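Type IV pilin protein (Neisseria meningitidis, PDB 5V0M) is a non-core minor pilin, PilV, of the meningococcal type IV pilus, probably contributing to pilus-mediated adhesion as a minor subunit of the fibre. Local coordinates at residues S10-T15 / K45-T50. Numbering follows the deposited sequence.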
loop_
_atom_site.group_PDB
_atom_site.type_symbol
_atom_site.label_atom_id
_atom_site.label_comp_id
_atom_site.label_asym_id
_atom_site.label_seq_id
_atom_site.Cartn_x
_atom_site.Cartn_y
_atom_site.Cartn_z
ATOM N N SER A 10 -10.527 -0.023 -3.443
ATOM C CA SER A 10 -10.112 0.489 -4.745
ATOM C C SER A 10 -9.261 1.740 -4.583
ATOM O O SER A 10 -8.258 1.922 -5.293
ATOM C CB SER A 10 -11.344 0.751 -5.611
ATOM O OG SER A 10 -10.998 1.346 -6.849
ATOM N N GLU A 11 -9.616 2.588 -3.633
ATOM C CA GLU A 11 -8.855 3.817 -3.445
ATOM C C GLU A 11 -7.466 3.536 -2.888
ATOM O O GLU A 11 -6.511 4.238 -3.235
ATOM C CB GLU A 11 -9.637 4.800 -2.590
ATOM C CG GLU A 11 -10.841 5.343 -3.376
ATOM C CD GLU A 11 -11.805 6.180 -2.542
ATOM O OE1 GLU A 11 -11.660 6.219 -1.297
ATOM O OE2 GLU A 11 -12.716 6.805 -3.141
ATOM N N VAL A 12 -7.319 2.548 -1.994
ATOM C CA VAL A 12 -5.982 2.301 -1.453
ATOM C C VAL A 12 -5.094 1.675 -2.514
ATOM O O VAL A 12 -3.862 1.869 -2.505
ATOM C CB VAL A 12 -6.024 1.471 -0.155
ATOM C CG1 VAL A 12 -6.248 0.001 -0.439
ATOM C CG2 VAL A 12 -4.728 1.653 0.611
ATOM N N ARG A 13 -5.677 0.967 -3.484
ATOM C CA ARG A 13 -4.883 0.541 -4.631
ATOM C C ARG A 13 -4.222 1.749 -5.282
ATOM O O ARG A 13 -3.028 1.727 -5.583
ATOM C CB ARG A 13 -5.766 -0.209 -5.641
ATOM C CG ARG A 13 -5.083 -0.566 -6.929
ATOM C CD ARG A 13 -6.114 -1.124 -7.934
ATOM N NE ARG A 13 -6.702 -2.395 -7.505
ATOM C CZ ARG A 13 -6.258 -3.593 -7.888
ATOM N NH1 ARG A 13 -5.221 -3.699 -8.706
ATOM N NH2 ARG A 13 -6.855 -4.692 -7.447
ATOM N N THR A 14 -4.981 2.826 -5.474
ATOM C CA THR A 14 -4.453 4.030 -6.095
ATOM C C THR A 14 -3.374 4.676 -5.229
ATOM O O THR A 14 -2.334 5.110 -5.729
ATOM C CB THR A 14 -5.603 4.990 -6.390
ATOM O OG1 THR A 14 -6.491 4.354 -7.324
ATOM C CG2 THR A 14 -5.086 6.291 -6.974
ATOM N N THR A 15 -3.605 4.761 -3.925
ATOM C CA THR A 15 -2.604 5.333 -3.022
ATOM C C THR A 15 -1.290 4.564 -3.117
ATOM O O THR A 15 -0.205 5.154 -3.159
ATOM C CB THR A 15 -3.126 5.271 -1.581
ATOM O OG1 THR A 15 -4.366 5.975 -1.459
ATOM C CG2 THR A 15 -2.122 5.882 -0.633
ATOM N N LYS A 45 -6.990 8.083 4.163
ATOM C CA LYS A 45 -7.829 8.276 5.337
ATOM C C LYS A 45 -8.128 6.959 6.051
ATOM O O LYS A 45 -8.353 6.941 7.259
ATOM C CB LYS A 45 -9.154 8.913 4.863
ATOM C CG LYS A 45 -9.984 9.617 5.873
ATOM C CD LYS A 45 -10.917 10.687 5.213
ATOM C CE LYS A 45 -11.794 10.167 4.088
ATOM N NZ LYS A 45 -12.981 11.061 3.873
ATOM N N TYR A 46 -8.162 5.855 5.309
ATOM C CA TYR A 46 -8.683 4.573 5.757
ATOM C C TYR A 46 -7.620 3.507 5.955
ATOM O O TYR A 46 -7.946 2.428 6.478
ATOM C CB TYR A 46 -9.705 4.079 4.723
ATOM C CG TYR A 46 -10.877 5.025 4.616
ATOM C CD1 TYR A 46 -11.698 5.271 5.715
ATOM C CD2 TYR A 46 -11.145 5.689 3.433
ATOM C CE1 TYR A 46 -12.768 6.131 5.624
ATOM C CE2 TYR A 46 -12.233 6.566 3.338
ATOM C CZ TYR A 46 -13.004 6.788 4.440
ATOM O OH TYR A 46 -14.103 7.641 4.338
ATOM N N PHE A 47 -6.375 3.768 5.535
ATOM C CA PHE A 47 -5.276 2.818 5.613
ATOM C C PHE A 47 -3.988 3.579 5.884
ATOM O O PHE A 47 -3.715 4.607 5.246
ATOM C CB PHE A 47 -5.062 2.049 4.299
ATOM C CG PHE A 47 -6.178 1.118 3.925
ATOM C CD1 PHE A 47 -6.096 -0.247 4.193
ATOM C CD2 PHE A 47 -7.285 1.603 3.276
ATOM C CE1 PHE A 47 -7.128 -1.107 3.837
ATOM C CE2 PHE A 47 -8.312 0.749 2.936
ATOM C CZ PHE A 47 -8.234 -0.608 3.222
ATOM N N ASN A 48 -3.187 3.026 6.794
ATOM C CA ASN A 48 -1.853 3.535 7.099
ATOM C C ASN A 48 -0.848 2.859 6.171
ATOM O O ASN A 48 -0.793 1.624 6.109
ATOM C CB ASN A 48 -1.542 3.204 8.556
ATOM C CG ASN A 48 -2.405 3.951 9.524
ATOM O OD1 ASN A 48 -2.753 5.106 9.290
ATOM N ND2 ASN A 48 -2.756 3.299 10.625
ATOM N N VAL A 49 -0.090 3.649 5.419
ATOM C CA VAL A 49 0.847 3.123 4.433
ATOM C C VAL A 49 2.265 3.196 4.982
ATOM O O VAL A 49 2.712 4.262 5.422
ATOM C CB VAL A 49 0.715 3.885 3.101
ATOM C CG1 VAL A 49 1.741 3.414 2.102
ATOM C CG2 VAL A 49 -0.706 3.734 2.537
ATOM N N THR A 50 2.985 2.077 4.916
ATOM C CA THR A 50 4.364 1.997 5.370
ATOM C C THR A 50 5.169 1.210 4.353
ATOM O O THR A 50 4.621 0.566 3.458
ATOM C CB THR A 50 4.422 1.283 6.720
ATOM O OG1 THR A 50 3.840 -0.018 6.579
ATOM C CG2 THR A 50 3.682 2.069 7.793
#
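Val12 presses its branched side chain against one face of the Phe47 ring, joining the long helix 3-30 to the first strand, 47-54, of the antiparallel sheet. A long N-terminal helix laid against such a sheet is the hallmark of the type IV pilin fold, and this contact belongs to its buried interface. The CB of Val12 lies over the ring in a CH-pi contact, 4.1 Å from the centroid and 28° off the ring normal. Both methyls approach that same face: CG1 lies above the ring, reaching CE2 of Phe47 at 4.0 Å, whereas CG2, anti to the backbone N, sits out past the rim, 3.7 Å from CG of Phe47. A beta-branched valine suits this place because it offers a broad apolar surface close to the helix, while the flat phenylalanine spans the space from the strand. Ala63 of the neighbouring strand 59-65 touches both residues, and Leu9, one helical turn before, also packs on Phe47.

Toward Thr15 the packing thins. This partly exposed residue meets the strand through a single methyl, while its hydroxyl is hydrogen-bonded to the side-chain amide of Asn44, just ahead of the strand. Threonine fits such a border, apolar on one branch and polar on the other. On the strand, Phe47 and Val49 turn inward and Asn48 between them points away, the alternation expected of a sheet with one face covered by a helix. Valine suits buried position 49, presenting an apolar methyl to Thr15 and packing also on Asn19 of the helix. At this looser end, CG2 of Thr15 stands 4.1 Å from CG2 of Val49.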